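Local coordinates for glucokinase (Streptomyces griseus, PDB 3VGL), which probably phosphorylates D-glucose to glucose 6-phosphate at the expense of ATP, as a glucokinase of the ROK family, at residues Val102-Tyr114 with Gly135-Gly147. Numbering follows the deposited sequence.
Sequences VENDANAAAWGEY and GGGIIIGNKLRRG. With NA (sodium ion), chain C; BGC (beta-D-glucopyranose), chain D.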
# COMPACT_ATOMS: atom_id res chain seq x y z
N VAL A 102 -34.28 2.16 16.53
CA VAL A 102 -33.36 2.41 15.42
C VAL A 102 -32.12 1.54 15.62
O VAL A 102 -31.48 1.59 16.66
CB VAL A 102 -32.95 3.91 15.33
CG1 VAL A 102 -31.86 4.13 14.27
CG2 VAL A 102 -34.17 4.76 15.01
N GLU A 103 -31.81 0.71 14.62
CA GLU A 103 -30.62 -0.14 14.69
C GLU A 103 -29.77 0.18 13.46
O GLU A 103 -30.28 0.64 12.45
CB GLU A 103 -31.01 -1.63 14.68
CG GLU A 103 -31.85 -2.07 15.89
CD GLU A 103 -31.04 -2.57 17.08
OE1 GLU A 103 -29.80 -2.43 17.11
OE2 GLU A 103 -31.68 -3.10 18.02
N ASN A 104 -28.48 -0.09 13.52
CA ASN A 104 -27.69 -0.04 12.29
C ASN A 104 -28.21 -1.09 11.30
O ASN A 104 -28.60 -2.20 11.70
CB ASN A 104 -26.21 -0.25 12.62
CG ASN A 104 -25.38 -0.53 11.40
OD1 ASN A 104 -25.16 -1.70 11.06
ND2 ASN A 104 -24.93 0.52 10.72
N ASP A 105 -28.21 -0.74 10.02
CA ASP A 105 -28.78 -1.61 8.98
C ASP A 105 -28.14 -2.97 8.87
O ASP A 105 -28.83 -3.95 8.64
CB ASP A 105 -28.80 -0.92 7.60
CG ASP A 105 -27.41 -0.59 7.07
OD1 ASP A 105 -26.50 -0.34 7.87
OD2 ASP A 105 -27.23 -0.54 5.83
N ALA A 106 -26.82 -3.03 8.98
CA ALA A 106 -26.16 -4.30 8.84
C ALA A 106 -26.21 -5.11 10.15
O ALA A 106 -26.21 -6.33 10.13
CB ALA A 106 -24.73 -4.09 8.34
N ASN A 107 -26.30 -4.41 11.29
CA ASN A 107 -26.61 -5.08 12.56
C ASN A 107 -27.96 -5.79 12.41
O ASN A 107 -28.10 -6.96 12.73
CB ASN A 107 -26.69 -4.08 13.71
CG ASN A 107 -25.34 -3.57 14.16
OD1 ASN A 107 -24.28 -3.90 13.58
ND2 ASN A 107 -25.36 -2.76 15.20
N ALA A 108 -28.92 -5.08 11.81
CA ALA A 108 -30.26 -5.64 11.62
C ALA A 108 -30.23 -6.82 10.64
O ALA A 108 -30.85 -7.87 10.89
CB ALA A 108 -31.22 -4.55 11.16
N ALA A 109 -29.46 -6.70 9.56
CA ALA A 109 -29.31 -7.81 8.61
C ALA A 109 -28.72 -9.06 9.29
O ALA A 109 -29.19 -10.17 9.05
CB ALA A 109 -28.43 -7.39 7.41
N ALA A 110 -27.69 -8.87 10.12
CA ALA A 110 -27.09 -9.97 10.87
C ALA A 110 -28.14 -10.68 11.73
O ALA A 110 -28.26 -11.92 11.72
CB ALA A 110 -25.95 -9.47 11.74
N TRP A 111 -28.91 -9.87 12.46
CA TRP A 111 -29.97 -10.40 13.29
C TRP A 111 -31.02 -11.17 12.46
O TRP A 111 -31.43 -12.28 12.83
CB TRP A 111 -30.60 -9.28 14.13
CG TRP A 111 -31.63 -9.80 15.08
CD1 TRP A 111 -32.99 -9.67 14.97
CD2 TRP A 111 -31.39 -10.57 16.27
NE1 TRP A 111 -33.61 -10.31 16.03
CE2 TRP A 111 -32.65 -10.86 16.84
CE3 TRP A 111 -30.22 -11.04 16.90
CZ2 TRP A 111 -32.78 -11.61 18.03
CZ3 TRP A 111 -30.35 -11.77 18.08
CH2 TRP A 111 -31.63 -12.04 18.63
N GLY A 112 -31.45 -10.59 11.33
CA GLY A 112 -32.44 -11.25 10.45
C GLY A 112 -31.94 -12.61 9.98
O GLY A 112 -32.66 -13.59 9.99
N GLU A 113 -30.67 -12.67 9.57
CA GLU A 113 -30.09 -13.93 9.10
C GLU A 113 -29.88 -14.93 10.22
O GLU A 113 -30.03 -16.14 10.03
CB GLU A 113 -28.78 -13.66 8.35
CG GLU A 113 -29.01 -13.00 6.98
CD GLU A 113 -29.75 -13.93 6.02
OE1 GLU A 113 -29.39 -15.14 5.95
OE2 GLU A 113 -30.64 -13.45 5.29
N TYR A 114 -29.54 -14.42 11.41
CA TYR A 114 -29.35 -15.28 12.57
C TYR A 114 -30.68 -15.95 12.96
O TYR A 114 -30.75 -17.17 13.21
CB TYR A 114 -28.77 -14.48 13.74
CG TYR A 114 -28.78 -15.25 15.02
CD1 TYR A 114 -27.94 -16.36 15.20
CD2 TYR A 114 -29.66 -14.92 16.04
CE1 TYR A 114 -27.97 -17.09 16.38
CE2 TYR A 114 -29.71 -15.65 17.21
CZ TYR A 114 -28.86 -16.72 17.38
OH TYR A 114 -28.92 -17.44 18.55
N GLY A 135 -21.36 -2.79 5.25
CA GLY A 135 -21.78 -2.82 6.65
C GLY A 135 -21.39 -4.13 7.30
O GLY A 135 -21.12 -5.13 6.64
N GLY A 136 -21.32 -4.12 8.62
CA GLY A 136 -21.05 -5.35 9.38
C GLY A 136 -22.09 -5.61 10.46
O GLY A 136 -22.81 -4.70 10.89
N GLY A 137 -22.15 -6.85 10.92
CA GLY A 137 -23.00 -7.21 12.05
C GLY A 137 -22.36 -8.38 12.76
O GLY A 137 -21.82 -9.29 12.13
N ILE A 138 -22.43 -8.36 14.08
CA ILE A 138 -21.73 -9.33 14.93
C ILE A 138 -22.74 -10.08 15.80
O ILE A 138 -23.48 -9.48 16.58
CB ILE A 138 -20.75 -8.61 15.88
CG1 ILE A 138 -19.66 -7.88 15.11
CG2 ILE A 138 -20.08 -9.62 16.86
CD1 ILE A 138 -18.99 -6.84 15.95
N ILE A 139 -22.78 -11.40 15.64
CA ILE A 139 -23.49 -12.27 16.59
C ILE A 139 -22.41 -13.08 17.31
O ILE A 139 -21.66 -13.85 16.68
CB ILE A 139 -24.45 -13.24 15.90
CG1 ILE A 139 -25.49 -12.52 15.03
CG2 ILE A 139 -25.13 -14.15 16.96
CD1 ILE A 139 -26.44 -11.60 15.75
N ILE A 140 -22.30 -12.88 18.62
CA ILE A 140 -21.39 -13.65 19.46
C ILE A 140 -22.17 -14.18 20.64
O ILE A 140 -22.90 -13.43 21.30
CB ILE A 140 -20.18 -12.81 19.93
CG1 ILE A 140 -19.21 -12.56 18.76
CG2 ILE A 140 -19.44 -13.51 21.08
CD1 ILE A 140 -18.12 -11.57 19.06
N GLY A 141 -22.03 -15.48 20.90
CA GLY A 141 -22.81 -16.12 21.97
C GLY A 141 -24.30 -15.88 21.83
O GLY A 141 -24.99 -15.54 22.81
N ASN A 142 -24.80 -16.05 20.60
CA ASN A 142 -26.23 -15.97 20.28
C ASN A 142 -26.88 -14.59 20.50
O ASN A 142 -28.11 -14.47 20.60
CB ASN A 142 -27.00 -17.08 21.03
CG ASN A 142 -26.41 -18.44 20.80
OD1 ASN A 142 -25.63 -18.92 21.61
ND2 ASN A 142 -26.74 -19.04 19.67
N LYS A 143 -26.04 -13.55 20.53
CA LYS A 143 -26.50 -12.19 20.81
C LYS A 143 -25.87 -11.20 19.85
O LYS A 143 -24.68 -11.29 19.56
CB LYS A 143 -26.12 -11.76 22.21
CG LYS A 143 -26.87 -12.48 23.34
CD LYS A 143 -27.08 -11.55 24.51
CE LYS A 143 -26.00 -11.67 25.54
NZ LYS A 143 -26.53 -11.33 26.90
N LEU A 144 -26.67 -10.24 19.39
CA LEU A 144 -26.14 -9.11 18.60
C LEU A 144 -25.25 -8.24 19.48
O LEU A 144 -25.62 -7.89 20.61
CB LEU A 144 -27.32 -8.31 18.03
CG LEU A 144 -27.01 -7.16 17.08
CD1 LEU A 144 -26.31 -7.63 15.80
CD2 LEU A 144 -28.32 -6.40 16.75
N ARG A 145 -24.06 -7.90 18.97
CA ARG A 145 -23.11 -7.10 19.74
C ARG A 145 -22.88 -5.74 19.10
O ARG A 145 -22.29 -5.63 18.02
CB ARG A 145 -21.77 -7.82 19.89
CG ARG A 145 -21.87 -9.25 20.42
CD ARG A 145 -22.39 -9.29 21.86
NE ARG A 145 -22.54 -10.67 22.29
CZ ARG A 145 -22.73 -11.04 23.56
NH1 ARG A 145 -22.76 -10.14 24.53
NH2 ARG A 145 -22.87 -12.33 23.85
N ARG A 146 -23.33 -4.70 19.80
CA ARG A 146 -23.27 -3.33 19.30
C ARG A 146 -22.10 -2.54 19.89
O ARG A 146 -21.83 -1.42 19.45
CB ARG A 146 -24.61 -2.61 19.57
CG ARG A 146 -25.83 -3.31 18.96
CD ARG A 146 -27.07 -2.68 19.53
NE ARG A 146 -28.30 -3.41 19.23
CZ ARG A 146 -28.77 -4.45 19.92
NH1 ARG A 146 -28.08 -4.93 20.97
NH2 ARG A 146 -29.92 -5.00 19.57
N GLY A 147 -21.42 -3.11 20.88
CA GLY A 147 -20.30 -2.46 21.56
C GLY A 147 -20.71 -1.45 22.61
O GLY A 147 -21.91 -1.21 22.83
NA NA C . -23.11 -2.63 11.75
C2 BGC D . -21.93 2.79 7.08
C3 BGC D . -22.53 1.65 7.89
C4 BGC D . -23.58 0.88 7.09
C5 BGC D . -22.96 0.49 5.76
C6 BGC D . -23.95 -0.26 4.86
C1 BGC D . -21.40 2.22 5.76
O1 BGC D . -20.92 3.24 4.93
O2 BGC D . -20.81 3.31 7.82
O3 BGC D . -23.10 2.13 9.06
O4 BGC D . -23.94 -0.29 7.79
O5 BGC D . -22.48 1.62 5.05
O6 BGC D . -25.09 0.54 4.58
O HOH W 1 -23.08 -5.88 15.34
O HOH W 2 -30.80 -16.62 20.55
O HOH W 3 -22.27 -1.55 9.75
O HOH W 4 -22.56 -0.56 12.94
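A sodium ion joins the segments: Asn104 OD1 (2.4 Å) at the N-cap, Asn107 OD1 (2.5 Å) in the first turn of helix 105-114, Gly136 O (2.3 Å) on strand 135-140 and two waters bind it. The metal explains why Asn107 OD1 and Gly136 O tolerate 3.2 Å without a hydrogen bond. Asn104 OD1 caps the helix through Asn107 N, while ND2 donates to Gly66 O and glucose O4. The axes of helix and strand approach to 6.0 Å: a CB on Gly135 would clash with Ala106 CB, one on Gly137 with Ala110 CB. Ile139 CG2 makes a CH-pi contact over one face of the Tyr114 ring, 4.2 Å from its centroid and 19° off the normal; Asn142 ND2, shared with Asp123, donates to Tyr114 OH (2.9 Å). The Arg146 chain runs out almost straight (chi2 168°) and grips Glu103 side-on: NE meets the syn lone pair of OE1 (2.8 Å, 175°), NH2 reaches OE2. A methionine here would probably leave the buried Glu103 carboxylate without this charge partner. A sodium-bound water reaches glucose O4, which donates to Asp105 OD1, consistent with metal and N-cap holding the sugar-binding end of the helix against the strand.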